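Local coordinates for putative fimbrium subunit Fim1C (Bacteroides uniformis, PDB 4K4K), which probably forms part of the tip of fimbriae, the surface filaments that mediate cell adhesion and biofilm formation, at residues A88-R93 with P111-D116; D105-T110 with Q170-T175; I146-D151 with Y251-S256. One frame throughout, in Å; residues are numbered along the deposited sequence. Where two conformers were deposited one is given.

Contact 1. Residues A88-R93 with P111-D116; sequences AYYPYR and PQKDID
Pro91 and Asp114 are where the two backbones come closest, their CA atoms 6.7 Å apart. In this fimbrillin-like beta-strand fold, the end of strand 84-90 leaves the sheet through a cis peptide before Pro91 and meets the loop that leads into strand 118-126. That loop coils through two overlapping turns, closed by Asp114 N to Pro111 O and Ile115 N to Gln112 O, and so presents several carbonyls to the strand end. Tyr90 answers them with its ring. With CG anti to the backbone N (chi1 168°), the ring is carried out to the loop, and Asp116 O lies at the ring edge, near its plane, 3.3 Å from Tyr90 CD2. Such an edge suits a carbonyl, since its C-H groups carry a slight positive charge. Over the centre of one ring face sits Pro91 CB, 3.8 Å above the plane, an aromatic-proline packing that the cis bend makes possible; the pyrrolidine in turn brings its CG to 3.8 Å from Asp114 O. Replacing Tyr90 by an alanine would probably leave Pro91 CB without the ring beneath it and Lys113 without its water-mediated link to the strand end. That water lies 2.9 Å from Tyr90 OH and accepts from Lys113 NZ. Lysine suits the place because its chain, extended until a bend at the last torsion, carries NZ as far as this water and Asp114 OD1, with which it forms a salt bridge. Asp116 turns its carboxylate elsewhere, bonding to His139, while Tyr90 OH has a further weak bond to Asp36. A second water ties the segments through Arg93: Asp114 O accepts from it at 2.7 Å, and Arg93 NH2 donates to it in the guanidinium plane at 2.8 Å.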
loop_
_atom_site.group_PDB
_atom_site.type_symbol
_atom_site.label_atom_id
_atom_site.label_comp_id
_atom_site.label_asym_id
_atom_site.label_seq_id
_atom_site.Cartn_x
_atom_site.Cartn_y
_atom_site.Cartn_z
ATOM N N ALA A 88 -12.293 3.798 6.934
ATOM C CA ALA A 88 -12.080 4.041 5.505
ATOM C C ALA A 88 -10.979 3.168 4.985
ATOM O O ALA A 88 -10.167 2.646 5.754
ATOM C CB ALA A 88 -11.744 5.522 5.243
ATOM N N TYR A 89 -10.917 3.044 3.657
ATOM C CA TYR A 89 -9.847 2.290 3.021
ATOM C C TYR A 89 -9.512 2.940 1.685
ATOM O O TYR A 89 -10.302 3.704 1.125
ATOM C CB TYR A 89 -10.217 0.781 2.830
ATOM C CG TYR A 89 -11.230 0.594 1.719
ATOM C CD1 TYR A 89 -12.581 0.872 1.928
ATOM C CD2 TYR A 89 -10.826 0.248 0.423
ATOM C CE1 TYR A 89 -13.506 0.781 0.885
ATOM C CE2 TYR A 89 -11.742 0.175 -0.629
ATOM C CZ TYR A 89 -13.073 0.477 -0.402
ATOM O OH TYR A 89 -13.971 0.397 -1.445
ATOM N N TYR A 90 -8.333 2.614 1.180
ATOM C CA TYR A 90 -7.831 3.075 -0.112
ATOM C C TYR A 90 -7.186 1.864 -0.795
ATOM O O TYR A 90 -6.512 1.109 -0.105
ATOM C CB TYR A 90 -6.783 4.211 0.118
ATOM C CG TYR A 90 -5.997 4.555 -1.128
ATOM C CD1 TYR A 90 -6.484 5.483 -2.049
ATOM C CD2 TYR A 90 -4.827 3.860 -1.456
ATOM C CE1 TYR A 90 -5.819 5.727 -3.259
ATOM C CE2 TYR A 90 -4.122 4.139 -2.636
ATOM C CZ TYR A 90 -4.625 5.075 -3.532
ATOM O OH TYR A 90 -3.974 5.333 -4.713
ATOM N N PRO A 91 -7.273 1.699 -2.124
ATOM C CA PRO A 91 -8.048 2.513 -3.079
ATOM C C PRO A 91 -9.478 2.039 -3.177
ATOM O O PRO A 91 -9.762 0.827 -3.157
ATOM C CB PRO A 91 -7.278 2.317 -4.394
ATOM C CG PRO A 91 -6.785 0.879 -4.288
ATOM C CD PRO A 91 -6.529 0.618 -2.806
ATOM N N TYR A 92 -10.394 2.997 -3.259
ATOM C CA TYR A 92 -11.818 2.707 -3.389
ATOM C C TYR A 92 -12.097 1.709 -4.515
ATOM O O TYR A 92 -11.488 1.796 -5.592
ATOM C CB TYR A 92 -12.561 4.020 -3.699
ATOM C CG TYR A 92 -14.011 3.831 -4.073
ATOM C CD1 TYR A 92 -14.987 3.648 -3.094
ATOM C CD2 TYR A 92 -14.411 3.804 -5.412
ATOM C CE1 TYR A 92 -16.332 3.494 -3.433
ATOM C CE2 TYR A 92 -15.745 3.627 -5.762
ATOM C CZ TYR A 92 -16.705 3.487 -4.771
ATOM O OH TYR A 92 -18.024 3.335 -5.121
ATOM N N ARG A 93 -13.009 0.758 -4.245
ATOM C CA ARG A 93 -13.570 -0.209 -5.206
ATOM C C ARG A 93 -15.066 -0.063 -5.188
ATOM O O ARG A 93 -15.648 -0.085 -4.109
ATOM C CB ARG A 93 -13.213 -1.654 -4.873
ATOM C CG ARG A 93 -11.758 -1.951 -5.006
ATOM C CD ARG A 93 -11.604 -3.372 -5.441
ATOM N NE ARG A 93 -10.205 -3.672 -5.651
ATOM C CZ ARG A 93 -9.637 -4.798 -5.273
ATOM N NH1 ARG A 93 -10.353 -5.740 -4.663
ATOM N NH2 ARG A 93 -8.348 -4.996 -5.496
ATOM N N PRO A 111 0.264 0.201 -12.222
ATOM C CA PRO A 111 0.850 1.206 -11.310
ATOM C C PRO A 111 0.802 0.749 -9.848
ATOM O O PRO A 111 -0.167 0.102 -9.435
ATOM C CB PRO A 111 -0.033 2.438 -11.533
ATOM C CG PRO A 111 -1.355 1.913 -11.979
ATOM C CD PRO A 111 -1.123 0.559 -12.606
ATOM N N GLN A 112 1.846 1.069 -9.084
ATOM C CA GLN A 112 1.954 0.718 -7.666
ATOM C C GLN A 112 0.769 1.228 -6.842
ATOM O O GLN A 112 0.302 0.505 -5.956
ATOM C CB GLN A 112 3.249 1.283 -7.066
ATOM C CG GLN A 112 4.539 0.689 -7.651
ATOM C CD GLN A 112 4.967 -0.552 -6.902
ATOM O OE1 GLN A 112 5.679 -0.488 -5.898
ATOM N NE2 GLN A 112 4.489 -1.706 -7.335
ATOM N N LYS A 113 0.277 2.462 -7.122
ATOM C CA LYS A 113 -0.829 3.061 -6.347
ATOM C C LYS A 113 -2.126 2.229 -6.413
ATOM O O LYS A 113 -2.912 2.289 -5.475
ATOM C CB LYS A 113 -1.105 4.518 -6.786
ATOM C CG LYS A 113 -1.750 4.693 -8.163
ATOM C CD LYS A 113 -2.203 6.132 -8.389
ATOM C CE LYS A 113 -3.007 6.306 -9.653
ATOM N NZ LYS A 113 -4.407 5.824 -9.498
ATOM N N ASP A 114 -2.337 1.436 -7.491
ATOM C CA ASP A 114 -3.565 0.644 -7.651
ATOM C C ASP A 114 -3.569 -0.618 -6.794
ATOM O O ASP A 114 -4.636 -1.218 -6.633
ATOM C CB ASP A 114 -3.781 0.282 -9.130
ATOM C CG ASP A 114 -4.229 1.494 -9.955
ATOM O OD1 ASP A 114 -4.418 2.581 -9.365
ATOM O OD2 ASP A 114 -4.402 1.346 -11.182
ATOM N N ILE A 115 -2.397 -1.032 -6.252
ATOM C CA ILE A 115 -2.347 -2.211 -5.375
ATOM C C ILE A 115 -1.914 -1.809 -3.945
ATOM O O ILE A 115 -1.774 -2.672 -3.091
ATOM C CB ILE A 115 -1.455 -3.349 -5.955
ATOM C CG1 ILE A 115 0.027 -2.874 -6.153
ATOM C CG2 ILE A 115 -2.074 -3.916 -7.237
ATOM C CD1 ILE A 115 1.067 -4.023 -6.410
ATOM N N ASP A 116 -1.691 -0.515 -3.695
ATOM C CA ASP A 116 -1.257 -0.036 -2.397
ATOM C C ASP A 116 -2.466 0.057 -1.433
ATOM O O ASP A 116 -2.972 1.138 -1.158
ATOM C CB ASP A 116 -0.545 1.317 -2.552
ATOM C CG ASP A 116 0.118 1.800 -1.291
ATOM O OD1 ASP A 116 0.093 1.049 -0.268
ATOM O OD2 ASP A 116 0.589 2.951 -1.282
HETATM O O HOH W 1 -5.736 4.487 -6.903
HETATM O O HOH W 2 -6.022 -3.472 -6.115
#

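Contact 2. Residues D105-T110 with Q170-T175; sequences DVSVQT and QQTAAT
Asp105 OD1, 3.8 Å from Thr172 O, is gripped by the OG and the backbone N of Ser107. The hydroxyl OG donates to its syn lone pair at 2.8 Å in the modelled conformer, one of two deposited, and the backbone N of Ser107 comes from above the carboxylate plane at 2.9 Å. The second bond makes an Asx turn, for which aspartate is well suited: here CG stands anti to the backbone N, chi1 -178°, and the carboxylate folds over the chain that follows. A water donates weakly to the same oxygen and also meets Thr172 OG1 at 2.7 Å. The turn ends strand 101-105, which pairs antiparallel with strand 164-177; Asp105 and Ala173 are a non-hydrogen-bonded pair. One residue on, Val106 N still donates to Thr172 O at 3.0 Å, in the carbonyl plane, and Asp105 CA-H points at that oxygen too. Valine suits this buried spot, being compact and apolar: CG2 lies 3.8 Å from Thr172 CA, and the side chain also touches Leu208. Thr172 sets its CB 3.5 Å from Ser107 OG. Gln109 NE2, almost in its amide plane, donates to Val106 O and also bonds to Ile206 O.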
loop_
_atom_site.group_PDB
_atom_site.type_symbol
_atom_site.label_atom_id
_atom_site.label_comp_id
_atom_site.label_asym_id
_atom_site.label_seq_id
_atom_site.Cartn_x
_atom_site.Cartn_y
_atom_site.Cartn_z
ATOM N N ASP A 105 -4.486 -8.530 -5.053
ATOM C CA ASP A 105 -3.742 -9.285 -6.057
ATOM C C ASP A 105 -2.503 -8.445 -6.403
ATOM O O ASP A 105 -2.652 -7.326 -6.875
ATOM C CB ASP A 105 -4.597 -9.634 -7.301
ATOM C CG ASP A 105 -3.879 -10.457 -8.366
ATOM O OD1 ASP A 105 -2.667 -10.767 -8.183
ATOM O OD2 ASP A 105 -4.508 -10.764 -9.397
ATOM N N VAL A 106 -1.307 -8.913 -6.018
ATOM C CA VAL A 106 -0.072 -8.149 -6.254
ATOM C C VAL A 106 0.694 -8.732 -7.478
ATOM O O VAL A 106 1.860 -8.371 -7.661
ATOM C CB VAL A 106 0.841 -8.017 -4.992
ATOM C CG1 VAL A 106 0.167 -7.174 -3.885
ATOM C CG2 VAL A 106 1.280 -9.387 -4.462
ATOM N N SER A 107 0.038 -9.602 -8.319
ATOM C CA SER A 107 0.659 -10.173 -9.535
ATOM C C SER A 107 1.010 -9.083 -10.533
ATOM O O SER A 107 1.969 -9.234 -11.292
ATOM C CB SER A 107 -0.269 -11.181 -10.209
ATOM O OG SER A 107 -0.616 -12.254 -9.349
ATOM N N VAL A 108 0.200 -7.999 -10.568
ATOM C CA VAL A 108 0.408 -6.869 -11.489
ATOM C C VAL A 108 0.885 -5.703 -10.632
ATOM O O VAL A 108 0.125 -5.172 -9.813
ATOM C CB VAL A 108 -0.840 -6.524 -12.357
ATOM C CG1 VAL A 108 -0.559 -5.302 -13.240
ATOM C CG2 VAL A 108 -1.256 -7.719 -13.221
ATOM N N GLN A 109 2.153 -5.334 -10.800
ATOM C CA GLN A 109 2.821 -4.305 -9.983
ATOM C C GLN A 109 2.611 -2.862 -10.427
ATOM O O GLN A 109 2.729 -1.957 -9.602
ATOM C CB GLN A 109 4.323 -4.558 -9.962
ATOM C CG GLN A 109 4.697 -5.802 -9.166
ATOM C CD GLN A 109 4.552 -5.542 -7.686
ATOM O OE1 GLN A 109 5.143 -4.608 -7.153
ATOM N NE2 GLN A 109 3.719 -6.324 -7.006
ATOM N N THR A 110 2.402 -2.632 -11.732
ATOM C CA THR A 110 2.283 -1.281 -12.271
ATOM C C THR A 110 0.823 -0.957 -12.654
ATOM O O THR A 110 0.216 -1.723 -13.404
ATOM C CB THR A 110 3.251 -1.139 -13.470
ATOM O OG1 THR A 110 4.581 -1.457 -13.022
ATOM C CG2 THR A 110 3.258 0.261 -14.057
ATOM N N GLN A 170 6.688 -15.845 -4.246
ATOM C CA GLN A 170 5.753 -14.915 -3.634
ATOM C C GLN A 170 4.346 -15.434 -3.639
ATOM O O GLN A 170 3.882 -15.941 -4.664
ATOM C CB GLN A 170 5.745 -13.570 -4.389
ATOM C CG GLN A 170 7.070 -12.824 -4.369
ATOM C CD GLN A 170 7.492 -12.445 -2.978
ATOM O OE1 GLN A 170 8.472 -12.975 -2.436
ATOM N NE2 GLN A 170 6.732 -11.567 -2.341
ATOM N N GLN A 171 3.639 -15.213 -2.531
ATOM C CA GLN A 171 2.192 -15.392 -2.467
ATOM C C GLN A 171 1.649 -14.114 -3.102
ATOM O O GLN A 171 2.257 -13.049 -2.910
ATOM C CB GLN A 171 1.697 -15.588 -1.021
ATOM C CG GLN A 171 2.058 -16.956 -0.436
ATOM C CD GLN A 171 1.411 -18.128 -1.147
ATOM O OE1 GLN A 171 0.333 -18.020 -1.748
ATOM N NE2 GLN A 171 2.064 -19.275 -1.110
ATOM N N THR A 172 0.572 -14.188 -3.892
ATOM C CA THR A 172 0.105 -12.983 -4.578
ATOM C C THR A 172 -1.338 -12.588 -4.227
ATOM O O THR A 172 -1.754 -11.476 -4.585
ATOM C CB THR A 172 0.225 -13.159 -6.103
ATOM O OG1 THR A 172 -0.571 -14.284 -6.505
ATOM C CG2 THR A 172 1.686 -13.301 -6.578
ATOM N N ALA A 173 -2.076 -13.443 -3.496
ATOM C CA ALA A 173 -3.470 -13.153 -3.119
ATOM C C ALA A 173 -3.666 -12.974 -1.608
ATOM O O ALA A 173 -3.152 -13.754 -0.811
ATOM C CB ALA A 173 -4.377 -14.279 -3.611
ATOM N N ALA A 174 -4.441 -11.969 -1.229
ATOM C CA ALA A 174 -4.774 -11.727 0.172
ATOM C C ALA A 174 -6.159 -11.086 0.270
ATOM O O ALA A 174 -6.710 -10.669 -0.736
ATOM C CB ALA A 174 -3.707 -10.847 0.848
ATOM N N THR A 175 -6.724 -11.035 1.480
ATOM C CA THR A 175 -8.001 -10.402 1.760
ATOM C C THR A 175 -7.850 -9.436 2.907
ATOM O O THR A 175 -6.934 -9.562 3.726
ATOM C CB THR A 175 -9.117 -11.433 2.083
ATOM O OG1 THR A 175 -8.794 -12.122 3.303
ATOM C CG2 THR A 175 -9.348 -12.451 0.931
HETATM O O HOH W 3 -3.127 -14.022 -7.414
#

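Contact 3. Residues I146-D151 with Y251-S256; sequences ITIKAD and YTITIS
This is a parallel strand pairing, in which the end of strand 132-150 runs beside the end of strand 247-256 in a beta-sandwich lobe of the fimbrillin-like fold. The segment axes approach to 4.7 Å at 27°, the twist expected of neighbouring strands. Thr147 and Lys149 each donate N-H and accept at O, reaching alternate residues opposite, so that Tyr251, Ile253 and Ile255 complete a regular ladder; Thr147 N to Tyr251 O is 2.8 Å. The last rung, Asp151 N to Ile255 O, is more bent at 138°, as the first strand gives way to a turn in which the Asp151 carboxylate bonds to Thr153, Ser154 and Leu155. Beta-branched isoleucines suit the extended backbone and make the inner face: Ile146 CG2 touches Ile253 CG1 at 3.6 Å, and Ile148 CG2 meets Ile255 CD1 at 3.7 Å. Ile146 CG1 lies at the edge of the Tyr251 ring, whose hydroxyl bonds to Ser240. On the other face, which carries the threonines, the extended and exposed Lys149 crosses Thr252 and Thr254, its CE 3.5 Å from Thr254 OG1 and 3.8 Å from Thr252 CG2. The isoleucine face packs against strands 164-177 and 217-222, while strands 202-207 and 259-268 flank the pair.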
loop_
_atom_site.group_PDB
_atom_site.type_symbol
_atom_site.label_atom_id
_atom_site.label_comp_id
_atom_site.label_asym_id
_atom_site.label_seq_id
_atom_site.Cartn_x
_atom_site.Cartn_y
_atom_site.Cartn_z
ATOM N N ILE A 146 14.557 -0.650 -3.952
ATOM C CA ILE A 146 15.885 -1.152 -4.287
ATOM C C ILE A 146 16.670 -0.122 -5.082
ATOM O O ILE A 146 16.175 0.439 -6.063
ATOM C CB ILE A 146 15.714 -2.504 -5.050
ATOM C CG1 ILE A 146 15.079 -3.570 -4.113
ATOM C CG2 ILE A 146 17.031 -3.006 -5.692
ATOM C CD1 ILE A 146 14.420 -4.702 -4.776
ATOM N N THR A 147 17.925 0.106 -4.656
ATOM C CA THR A 147 18.847 0.976 -5.364
ATOM C C THR A 147 19.986 0.093 -5.834
ATOM O O THR A 147 20.542 -0.660 -5.033
ATOM C CB THR A 147 19.314 2.124 -4.454
ATOM O OG1 THR A 147 18.163 2.783 -3.943
ATOM C CG2 THR A 147 20.178 3.135 -5.178
ATOM N N ILE A 148 20.322 0.160 -7.120
ATOM C CA ILE A 148 21.413 -0.635 -7.675
ATOM C C ILE A 148 22.615 0.257 -7.969
ATOM O O ILE A 148 22.456 1.330 -8.538
ATOM C CB ILE A 148 20.928 -1.375 -8.962
ATOM C CG1 ILE A 148 19.772 -2.360 -8.652
ATOM C CG2 ILE A 148 22.076 -2.061 -9.718
ATOM C CD1 ILE A 148 18.878 -2.608 -9.881
ATOM N N LYS A 149 23.826 -0.194 -7.613
ATOM C CA LYS A 149 25.032 0.526 -8.008
ATOM C C LYS A 149 26.135 -0.464 -8.354
ATOM O O LYS A 149 26.145 -1.590 -7.865
ATOM C CB LYS A 149 25.502 1.536 -6.941
ATOM C CG LYS A 149 25.788 0.966 -5.560
ATOM C CD LYS A 149 26.101 2.094 -4.585
ATOM C CE LYS A 149 26.588 1.581 -3.256
ATOM N NZ LYS A 149 26.721 2.673 -2.252
ATOM N N ALA A 150 27.053 -0.050 -9.198
ATOM C CA ALA A 150 28.189 -0.903 -9.533
ATOM C C ALA A 150 29.257 -0.787 -8.455
ATOM O O ALA A 150 29.271 0.200 -7.723
ATOM C CB ALA A 150 28.765 -0.494 -10.876
ATOM N N ASP A 151 30.195 -1.740 -8.390
ATOM C CA ASP A 151 31.309 -1.621 -7.462
ATOM C C ASP A 151 32.247 -0.447 -7.850
ATOM O O ASP A 151 33.059 -0.025 -7.027
ATOM C CB ASP A 151 32.115 -2.935 -7.366
ATOM C CG ASP A 151 32.621 -3.545 -8.671
ATOM O OD1 ASP A 151 32.553 -2.865 -9.717
ATOM O OD2 ASP A 151 33.223 -4.632 -8.615
ATOM N N TYR A 251 16.804 -1.674 0.063
ATOM C CA TYR A 251 18.016 -2.436 -0.222
ATOM C C TYR A 251 18.927 -1.655 -1.128
ATOM O O TYR A 251 18.474 -1.125 -2.145
ATOM C CB TYR A 251 17.699 -3.797 -0.883
ATOM C CG TYR A 251 16.814 -4.712 -0.064
ATOM C CD1 TYR A 251 17.335 -5.462 0.989
ATOM C CD2 TYR A 251 15.470 -4.891 -0.390
ATOM C CE1 TYR A 251 16.532 -6.330 1.725
ATOM C CE2 TYR A 251 14.653 -5.744 0.353
ATOM C CZ TYR A 251 15.193 -6.470 1.399
ATOM O OH TYR A 251 14.400 -7.323 2.122
ATOM N N THR A 252 20.226 -1.608 -0.785
ATOM C CA THR A 252 21.248 -1.036 -1.663
ATOM C C THR A 252 22.052 -2.220 -2.168
ATOM O O THR A 252 22.678 -2.937 -1.377
ATOM C CB THR A 252 22.086 0.055 -1.003
ATOM O OG1 THR A 252 21.227 1.120 -0.592
ATOM C CG2 THR A 252 23.158 0.611 -1.960
ATOM N N ILE A 253 21.999 -2.443 -3.484
ATOM C CA ILE A 253 22.662 -3.567 -4.126
ATOM C C ILE A 253 23.925 -3.097 -4.811
ATOM O O ILE A 253 23.849 -2.255 -5.703
ATOM C CB ILE A 253 21.699 -4.238 -5.162
ATOM C CG1 ILE A 253 20.220 -4.327 -4.677
ATOM C CG2 ILE A 253 22.260 -5.550 -5.734
ATOM C CD1 ILE A 253 19.904 -5.290 -3.631
ATOM N N THR A 254 25.076 -3.643 -4.416
ATOM C CA THR A 254 26.321 -3.338 -5.100
ATOM C C THR A 254 26.668 -4.543 -5.973
ATOM O O THR A 254 26.922 -5.636 -5.457
ATOM C CB THR A 254 27.458 -2.953 -4.133
ATOM O OG1 THR A 254 27.025 -1.866 -3.320
ATOM C CG2 THR A 254 28.728 -2.545 -4.887
ATOM N N ILE A 255 26.741 -4.330 -7.281
ATOM C CA ILE A 255 27.027 -5.420 -8.198
ATOM C C ILE A 255 28.477 -5.375 -8.683
ATOM O O ILE A 255 28.979 -4.332 -9.127
ATOM C CB ILE A 255 26.025 -5.432 -9.382
ATOM C CG1 ILE A 255 24.549 -5.453 -8.868
ATOM C CG2 ILE A 255 26.322 -6.600 -10.361
ATOM C CD1 ILE A 255 23.461 -5.450 -10.004
ATOM N N SER A 256 29.135 -6.543 -8.616
ATOM C CA SER A 256 30.488 -6.763 -9.089
ATOM C C SER A 256 30.481 -8.001 -10.006
ATOM O O SER A 256 29.496 -8.737 -10.003
ATOM C CB SER A 256 31.431 -6.932 -7.898
ATOM O OG SER A 256 31.460 -8.261 -7.415
#

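How the contacts relate
Contacts 1 and 2 lie at the surface and share one connection, the loop between strands 101-105 and 118-126: contact 2 fastens its start to strand 164-177, contact 1 its later part to the end of strand 84-90. They touch through Ile115, whose CG2 is 3.5 Å from Asp105 O and whose CD1 packs near Val106 and Gln109. Contact 3 is partly buried, its centre about 30 Å from that of contact 1 and about 26 Å from that of contact 2. The chemistry follows place: contact 1 joins its segments by waters and a tyrosine ring, contact 2 by one backbone bond and a water beside an Asx turn, whereas 146-151 with 251-256 relies on a repeating backbone ladder and an aliphatic face.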